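Local structure of beta-1,4-mannanase (Aplysia kurodai, 3VUP) at residues D90-L95 / V106-W111; P143-V148 / G155-M160. The protein probably hydrolyses the internal beta-1,4-mannosidic linkages of mannan, acting in the digestive fluid of the sea hare. All blocks are in the same frame, centred on the assembly; numbering follows the deposited sequence. Where two conformers were deposited one is given.

Interactions 1 and 2 are both buried, and each joins a helix of the outer layer to the barrel strand that follows it in the chain. Strands 105-112 and 157-161 are parallel neighbours, tied by backbone bonds such as L110 N to D158 O, 2.8 Å, and the two contacts have centres about 7 Å apart. Interaction 1 is wholly apolar, with two small apolar touches built from one helical turn. Interaction 2 is organised round a single indole, whose carbon edge is greasy but whose nitrogen needs a polar partner, so a water enters the helix-strand layer there. P108 packs on W157 and so connects the two.

Interaction 1 of 2, residues D90-L95 / V106-W111; sequences DDMKDL and VFPCLW
The side chains of L95 and V106 run obliquely across one another, methyl CD2 of the leucine meeting CG1 of the valine at 4.1 Å. Each is aimed by its first torsion: L95 carries CG opposite its backbone N (chi1 164°), and V106 holds CG1 likewise (chi1 -178°), which brings this branch round to the leucine. A second touch lies one helical turn back, where M92 sends its terminal CE to CG of P108 at 4.3 Å. The methionine starts off at an angle to the strand and reaches it by its length, its three torsions all near -60° curling the thioether so that the methyl comes nearest. CE also lies 4.3 Å from CD2 of L95, while on the strand the P108 ring carbon CD sits 3.9 Å from CG1 of V106, so the four groups form a continuous apolar patch.

Helix 88-101 belongs to the outer layer of an eight-stranded TIM barrel and is the connecting helix of the beta-alpha-beta crossover between the parallel strands 58-65 and 105-112. V106 and P108, two residues apart, face this layer, whereas F107 turns to the other side of the sheet and meets the ring of W320. A branched valine suits the extended strand. The proline lacks an N-H, yet its backbone still pairs with D158 of the neighbouring strand, and its ring offers a rigid hydrocarbon surface. On the helix, M92 and L95 are three residues apart and project from the same flank, where a flexible thioether and a branched aliphatic chain can fill an uneven surface by van der Waals contact alone. F48 of helix 36-53 packs against both L95 and V106, and F32 lies against M92 and L95.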
ATOM      1  N   ASP A  90     -20.606   5.692   0.428  1.00  8.69           N
ATOM      2  CA  ASP A  90     -20.660   6.800   1.378  1.00  9.90           C
ATOM      3  C   ASP A  90     -19.500   6.750   2.373  1.00  8.71           C
ATOM      4  O   ASP A  90     -18.936   7.785   2.735  1.00  8.99           O
ATOM      5  CB  ASP A  90     -21.980   6.790   2.163  1.00 12.60           C
ATOM      6  CG  ASP A  90     -23.191   7.148   1.313  1.00 15.22           C
ATOM      7  OD1 ASP A  90     -23.037   7.822   0.274  1.00 15.83           O
ATOM      8  OD2 ASP A  90     -24.311   6.759   1.706  1.00 17.11           O
ATOM      9  N   ASP A  91     -19.165   5.546   2.831  1.00  8.57           N
ATOM     10  CA  ASP A  91     -18.109   5.370   3.819  1.00  8.16           C
ATOM     11  C   ASP A  91     -16.765   5.831   3.267  1.00  7.64           C
ATOM     12  O   ASP A  91     -16.004   6.526   3.947  1.00  7.56           O
ATOM     13  CB  ASP A  91     -17.992   3.903   4.235  1.00  8.02           C
ATOM     14  CG  ASP A  91     -19.213   3.390   4.987  1.00  7.83           C
ATOM     15  OD1 ASP A  91     -20.014   4.201   5.513  1.00  9.19           O
ATOM     16  OD2 ASP A  91     -19.351   2.147   5.059  1.00  8.41           O
ATOM     17  N   MET A  92     -16.467   5.437   2.035  1.00  7.41           N
ATOM     18  CA  MET A  92     -15.189   5.801   1.443  1.00  7.67           C
ATOM     19  C   MET A  92     -15.105   7.311   1.207  1.00  8.39           C
ATOM     20  O   MET A  92     -14.063   7.927   1.452  1.00  8.54           O
ATOM     21  CB  MET A  92     -14.938   5.009   0.161  1.00  7.82           C
ATOM     22  CG  MET A  92     -14.780   3.500   0.396  1.00  8.11           C
ATOM     23  SD  MET A  92     -13.404   3.053   1.491  1.00  9.14           S
ATOM     24  CE  MET A  92     -11.992   3.574   0.516  1.00 10.49           C
ATOM     25  N   LYS A  93     -16.207   7.919   0.774  1.00  8.36           N
ATOM     26  CA  LYS A  93     -16.230   9.364   0.610  1.00  8.85           C
ATOM     27  C   LYS A  93     -16.066  10.073   1.951  1.00  8.24           C
ATOM     28  O   LYS A  93     -15.308  11.032   2.059  1.00  8.54           O
ATOM     29  CB  LYS A  93     -17.509   9.829  -0.094  1.00 11.04           C
ATOM     30  CG  LYS A  93     -17.674  11.350  -0.072  0.58 13.47           C
ATOM     31  CD  LYS A  93     -18.443  11.889  -1.262  0.58 15.38           C
ATOM     32  CE  LYS A  93     -18.264  13.400  -1.370  0.58 16.29           C
ATOM     33  NZ  LYS A  93     -18.635  14.113  -0.113  0.58 16.64           N
ATOM     34  N   ASP A  94     -16.762   9.590   2.976  1.00  8.51           N
ATOM     35  CA  ASP A  94     -16.680  10.220   4.284  1.00  8.78           C
ATOM     36  C   ASP A  94     -15.295  10.071   4.909  1.00  8.58           C
ATOM     37  O   ASP A  94     -14.819  10.978   5.596  1.00  8.57           O
ATOM     38  CB  ASP A  94     -17.762   9.685   5.219  1.00  9.74           C
ATOM     39  CG  ASP A  94     -18.008  10.602   6.395  1.00 10.88           C
ATOM     40  OD1 ASP A  94     -18.198  11.817   6.174  1.00 11.58           O
ATOM     41  OD2 ASP A  94     -17.999  10.116   7.542  1.00 11.35           O
ATOM     42  N   LEU A  95     -14.658   8.927   4.681  1.00  8.32           N
ATOM     43  CA  LEU A  95     -13.276   8.737   5.099  1.00  7.81           C
ATOM     44  C   LEU A  95     -12.411   9.860   4.538  1.00  7.71           C
ATOM     45  O   LEU A  95     -11.644  10.498   5.261  1.00  7.80           O
ATOM     46  CB  LEU A  95     -12.758   7.388   4.598  1.00  8.42           C
ATOM     47  CG  LEU A  95     -11.238   7.194   4.626  1.00  8.44           C
ATOM     48  CD1 LEU A  95     -10.678   7.197   6.044  1.00  9.17           C
ATOM     49  CD2 LEU A  95     -10.882   5.910   3.901  1.00  8.49           C
ATOM     50  N   VAL A 106      -4.772  10.171   2.149  1.00  5.68           N
ATOM     51  CA  VAL A 106      -5.142   8.807   2.494  1.00  6.21           C
ATOM     52  C   VAL A 106      -4.668   7.822   1.438  1.00  5.51           C
ATOM     53  O   VAL A 106      -4.808   8.075   0.235  1.00  6.31           O
ATOM     54  CB  VAL A 106      -6.664   8.702   2.644  1.00  6.86           C
ATOM     55  CG1 VAL A 106      -7.078   7.306   3.044  1.00  7.53           C
ATOM     56  CG2 VAL A 106      -7.134   9.676   3.660  1.00  8.29           C
ATOM     57  N   PHE A 107      -4.116   6.705   1.906  1.00  4.97           N
ATOM     58  CA  PHE A 107      -3.671   5.621   1.040  1.00  5.18           C
ATOM     59  C   PHE A 107      -4.390   4.340   1.450  1.00  5.09           C
ATOM     60  O   PHE A 107      -3.897   3.583   2.276  1.00  5.10           O
ATOM     61  CB  PHE A 107      -2.143   5.487   1.122  1.00  5.70           C
ATOM     62  CG  PHE A 107      -1.421   6.717   0.647  1.00  5.99           C
ATOM     63  CD1 PHE A 107      -0.983   6.818  -0.658  1.00  6.52           C
ATOM     64  CD2 PHE A 107      -1.231   7.794   1.496  1.00  6.70           C
ATOM     65  CE1 PHE A 107      -0.347   7.967  -1.105  1.00  7.35           C
ATOM     66  CE2 PHE A 107      -0.593   8.948   1.052  1.00  7.53           C
ATOM     67  CZ  PHE A 107      -0.151   9.033  -0.247  1.00  7.37           C
ATOM     68  N   PRO A 108      -5.587   4.111   0.896  1.00  5.11           N
ATOM     69  CA  PRO A 108      -6.308   2.881   1.226  1.00  4.71           C
ATOM     70  C   PRO A 108      -5.585   1.684   0.628  1.00  4.59           C
ATOM     71  O   PRO A 108      -5.180   1.720  -0.537  1.00  6.03           O
ATOM     72  CB  PRO A 108      -7.664   3.075   0.534  1.00  5.58           C
ATOM     73  CG  PRO A 108      -7.765   4.558   0.268  1.00  6.09           C
ATOM     74  CD  PRO A 108      -6.353   4.979  -0.011  1.00  5.74           C
ATOM     75  N   CYS A 109      -5.441   0.629   1.427  1.00  4.87           N
ATOM     76  CA  CYS A 109      -4.827  -0.610   0.974  1.00  4.77           C
ATOM     77  C   CYS A 109      -5.923  -1.658   0.830  1.00  4.59           C
ATOM     78  O   CYS A 109      -6.561  -2.033   1.815  1.00  4.90           O
ATOM     79  CB  CYS A 109      -3.753  -1.064   1.963  1.00  5.24           C
ATOM     80  SG  CYS A 109      -2.996  -2.643   1.536  1.00  5.66           S
ATOM     81  N   LEU A 110      -6.143  -2.123  -0.395  1.00  4.98           N
ATOM     82  CA  LEU A 110      -7.314  -2.944  -0.686  1.00  4.64           C
ATOM     83  C   LEU A 110      -7.232  -4.344  -0.084  1.00  4.52           C
ATOM     84  O   LEU A 110      -8.151  -4.750   0.627  1.00  5.04           O
ATOM     85  CB  LEU A 110      -7.551  -3.024  -2.191  1.00  5.52           C
ATOM     86  CG  LEU A 110      -7.838  -1.691  -2.875  1.00  6.42           C
ATOM     87  CD1 LEU A 110      -7.996  -1.926  -4.368  1.00  7.23           C
ATOM     88  CD2 LEU A 110      -9.069  -1.021  -2.274  1.00  7.69           C
ATOM     89  N   TRP A 111      -6.138  -5.058  -0.359  1.00  4.82           N
ATOM     90  CA  TRP A 111      -6.025  -6.479  -0.046  1.00  4.70           C
ATOM     91  C   TRP A 111      -4.788  -6.765   0.801  1.00  4.74           C
ATOM     92  O   TRP A 111      -3.888  -5.925   0.924  1.00  5.11           O
ATOM     93  CB  TRP A 111      -5.935  -7.293  -1.333  1.00  5.01           C
ATOM     94  CG  TRP A 111      -7.084  -7.095  -2.274  1.00  4.88           C
ATOM     95  CD1 TRP A 111      -7.064  -6.402  -3.451  1.00  5.48           C
ATOM     96  CD2 TRP A 111      -8.418  -7.605  -2.132  1.00  5.23           C
ATOM     97  NE1 TRP A 111      -8.298  -6.441  -4.043  1.00  5.99           N
ATOM     98  CE2 TRP A 111      -9.146  -7.175  -3.256  1.00  5.57           C
ATOM     99  CE3 TRP A 111      -9.074  -8.365  -1.155  1.00  5.94           C
ATOM    100  CZ2 TRP A 111     -10.490  -7.498  -3.446  1.00  6.04           C
ATOM    101  CZ3 TRP A 111     -10.409  -8.686  -1.345  1.00  6.28           C
ATOM    102  CH2 TRP A 111     -11.101  -8.248  -2.479  1.00  6.88           C
TER

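Interaction 2 of 2, residues P143-V148 / G155-M160; sequences PIVNHV and GGWDLM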
ATOM      1  N   PRO A 143     -16.994   1.042  -9.102  1.00  6.74           N
ATOM      2  CA  PRO A 143     -17.930   1.928  -8.395  1.00  7.21           C
ATOM      3  C   PRO A 143     -17.301   2.722  -7.247  1.00  6.80           C
ATOM      4  O   PRO A 143     -17.605   3.904  -7.082  1.00  7.09           O
ATOM      5  CB  PRO A 143     -18.992   0.956  -7.878  1.00  8.17           C
ATOM      6  CG  PRO A 143     -19.013  -0.124  -8.928  1.00  7.94           C
ATOM      7  CD  PRO A 143     -17.576  -0.297  -9.325  1.00  7.22           C
ATOM      8  N   ILE A 144     -16.421   2.095  -6.477  1.00  6.93           N
ATOM      9  CA  ILE A 144     -15.752   2.802  -5.390  1.00  6.95           C
ATOM     10  C   ILE A 144     -14.867   3.935  -5.920  1.00  6.22           C
ATOM     11  O   ILE A 144     -14.954   5.079  -5.463  1.00  6.77           O
ATOM     12  CB  ILE A 144     -14.924   1.836  -4.515  1.00  7.19           C
ATOM     13  CG1 ILE A 144     -15.850   0.900  -3.726  1.00  7.54           C
ATOM     14  CG2 ILE A 144     -14.005   2.624  -3.584  1.00  8.89           C
ATOM     15  CD1 ILE A 144     -15.134  -0.286  -3.115  1.00  8.22           C
ATOM     16  N   VAL A 145     -14.020   3.606  -6.889  1.00  6.34           N
ATOM     17  CA  VAL A 145     -13.083   4.568  -7.452  1.00  6.55           C
ATOM     18  C   VAL A 145     -13.818   5.731  -8.101  1.00  6.83           C
ATOM     19  O   VAL A 145     -13.431   6.894  -7.945  1.00  7.96           O
ATOM     20  CB  VAL A 145     -12.145   3.867  -8.456  1.00  7.03           C
ATOM     21  CG1 VAL A 145     -11.331   4.877  -9.254  1.00  8.01           C
ATOM     22  CG2 VAL A 145     -11.231   2.891  -7.724  1.00  7.99           C
ATOM     23  N   ASN A 146     -14.887   5.418  -8.825  1.00  7.18           N
ATOM     24  CA  ASN A 146     -15.681   6.458  -9.456  1.00  7.90           C
ATOM     25  C   ASN A 146     -16.329   7.384  -8.436  1.00  7.78           C
ATOM     26  O   ASN A 146     -16.396   8.595  -8.633  1.00  9.02           O
ATOM     27  CB  ASN A 146     -16.755   5.847 -10.344  1.00  8.98           C
ATOM     28  CG  ASN A 146     -17.590   6.896 -11.030  1.00 10.38           C
ATOM     29  OD1 ASN A 146     -17.102   7.622 -11.900  1.00 10.79           O
ATOM     30  ND2 ASN A 146     -18.853   6.996 -10.640  1.00 11.68           N
ATOM     31  N   HIS A 147     -16.806   6.808  -7.338  1.00  7.74           N
ATOM     32  CA  HIS A 147     -17.537   7.581  -6.344  1.00  8.18           C
ATOM     33  C   HIS A 147     -16.660   8.650  -5.687  1.00  8.68           C
ATOM     34  O   HIS A 147     -17.146   9.719  -5.322  1.00  9.72           O
ATOM     35  CB  HIS A 147     -18.104   6.658  -5.273  1.00  9.25           C
ATOM     36  CG  HIS A 147     -19.056   7.338  -4.346  1.00  9.93           C
ATOM     37  ND1 HIS A 147     -20.336   7.678  -4.721  1.00 11.74           N
ATOM     38  CD2 HIS A 147     -18.912   7.756  -3.066  1.00  9.82           C
ATOM     39  CE1 HIS A 147     -20.945   8.268  -3.707  1.00 12.35           C
ATOM     40  NE2 HIS A 147     -20.100   8.332  -2.693  1.00 11.34           N
ATOM     41  N   VAL A 148     -15.373   8.354  -5.533  1.00  7.97           N
ATOM     42  CA  VAL A 148     -14.437   9.285  -4.903  1.00  8.46           C
ATOM     43  C   VAL A 148     -13.454   9.878  -5.908  1.00  8.13           C
ATOM     44  O   VAL A 148     -12.428  10.438  -5.517  1.00  8.77           O
ATOM     45  CB  VAL A 148     -13.671   8.628  -3.729  1.00  8.72           C
ATOM     46  CG1 VAL A 148     -14.655   8.141  -2.667  1.00  9.73           C
ATOM     47  CG2 VAL A 148     -12.755   7.491  -4.212  1.00  9.03           C
ATOM     48  N   GLY A 155      -4.562  10.127  -1.555  1.00  6.06           N
ATOM     49  CA  GLY A 155      -3.160  10.107  -1.938  1.00  6.37           C
ATOM     50  C   GLY A 155      -2.878   9.083  -3.024  1.00  6.19           C
ATOM     51  O   GLY A 155      -2.180   9.362  -4.000  1.00  6.39           O
ATOM     52  N   GLY A 156      -3.429   7.887  -2.857  1.00  6.20           N
ATOM     53  CA  GLY A 156      -3.253   6.842  -3.844  1.00  6.37           C
ATOM     54  C   GLY A 156      -3.806   5.537  -3.327  1.00  6.26           C
ATOM     55  O   GLY A 156      -4.048   5.376  -2.128  1.00  7.31           O
ATOM     56  N   TRP A 157      -4.008   4.608  -4.246  1.00  5.54           N
ATOM     57  CA  TRP A 157      -4.558   3.297  -3.935  1.00  5.85           C
ATOM     58  C   TRP A 157      -3.428   2.281  -3.845  1.00  5.17           C
ATOM     59  O   TRP A 157      -2.654   2.137  -4.783  1.00  6.12           O
ATOM     60  CB  TRP A 157      -5.527   2.850  -5.034  1.00  5.80           C
ATOM     61  CG  TRP A 157      -6.757   3.700  -5.156  1.00  6.62           C
ATOM     62  CD1 TRP A 157      -6.983   4.698  -6.068  1.00  7.60           C
ATOM     63  CD2 TRP A 157      -7.941   3.624  -4.347  1.00  6.48           C
ATOM     64  NE1 TRP A 157      -8.228   5.240  -5.875  1.00  8.06           N
ATOM     65  CE2 TRP A 157      -8.837   4.604  -4.827  1.00  7.40           C
ATOM     66  CE3 TRP A 157      -8.334   2.823  -3.266  1.00  6.87           C
ATOM     67  CZ2 TRP A 157     -10.101   4.808  -4.262  1.00  7.85           C
ATOM     68  CZ3 TRP A 157      -9.588   3.031  -2.699  1.00  8.25           C
ATOM     69  CH2 TRP A 157     -10.457   4.014  -3.202  1.00  8.21           C
ATOM     70  N   ASP A 158      -3.327   1.599  -2.709  1.00  4.66           N
ATOM     71  CA  ASP A 158      -2.368   0.513  -2.531  1.00  4.92           C
ATOM     72  C   ASP A 158      -3.149  -0.780  -2.786  1.00  4.82           C
ATOM     73  O   ASP A 158      -4.049  -1.137  -2.022  1.00  5.11           O
ATOM     74  CB  ASP A 158      -1.797   0.571  -1.112  1.00  5.12           C
ATOM     75  CG  ASP A 158      -0.846  -0.577  -0.779  1.00  4.90           C
ATOM     76  OD1 ASP A 158      -0.826  -1.596  -1.502  1.00  5.36           O
ATOM     77  OD2 ASP A 158      -0.147  -0.458   0.262  1.00  5.52           O
ATOM     78  N   LEU A 159      -2.818  -1.480  -3.866  1.00  4.34           N
ATOM     79  CA  LEU A 159      -3.602  -2.654  -4.243  1.00  4.54           C
ATOM     80  C   LEU A 159      -3.503  -3.801  -3.257  1.00  4.31           C
ATOM     81  O   LEU A 159      -4.458  -4.546  -3.074  1.00  4.93           O
ATOM     82  CB  LEU A 159      -3.174  -3.165  -5.611  1.00  5.00           C
ATOM     83  CG  LEU A 159      -3.318  -2.180  -6.760  1.00  5.08           C
ATOM     84  CD1 LEU A 159      -2.979  -2.879  -8.058  1.00  6.02           C
ATOM     85  CD2 LEU A 159      -4.717  -1.587  -6.820  1.00  5.69           C
ATOM     86  N   MET A 160      -2.336  -3.986  -2.658  1.00  4.56           N
ATOM     87  CA  MET A 160      -2.134  -5.167  -1.842  1.00  4.77           C
ATOM     88  C   MET A 160      -0.973  -5.036  -0.898  1.00  4.87           C
ATOM     89  O   MET A 160       0.149  -4.667  -1.282  1.00  5.19           O
ATOM     90  CB  MET A 160      -1.918  -6.399  -2.719  1.00  5.46           C
ATOM     91  CG  MET A 160      -1.773  -7.705  -1.930  1.00  6.43           C
ATOM     92  SD  MET A 160      -1.745  -9.177  -2.966  1.00  7.55           S
ATOM     93  CE  MET A 160      -3.312  -9.909  -2.527  1.00  8.88           C
TER
HETATM   94  O   HOH W   1     -10.250   7.280  -7.155  1.00 10.36           O
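The indole NE1 of W157 donates to a water at 3.1 Å, which lies in the ring plane at its edge and in turn donates a weak hydrogen bond of 3.3 Å to the carbonyl O of V145. That oxygen sits in the last turn of the helix, where the backbone N of V148 also reaches it, weakly, and the water gives the buried N-H a mate.

The carbon end of the indole meets three aliphatic side chains. CG2 of V148 comes to the ring edge, near its plane, 3.8 Å from CZ2; chi1 of -59° sets this methyl between the backbone N and carbonyl carbon. CG2 of I144 approaches CH2 obliquely, also at 3.8 Å, and V145 brings its own CG2 to 4.1 Å from CZ2, above one face and offset toward the rim. Compact branched residues suit these places because they set methyls both beside and over a broad ring. With W157 cut back to an alanine, a gap beside all three methyls is likely to open, and the water would lose its indole donor.

The ring thus bridges from barrel strand 157-161 to helix 130-147, resting on P108 and L110 of strand 105-112 and on I211 of helix 197-214, while L89 and L96 of helix 88-101 pack against I144 and V148 respectively.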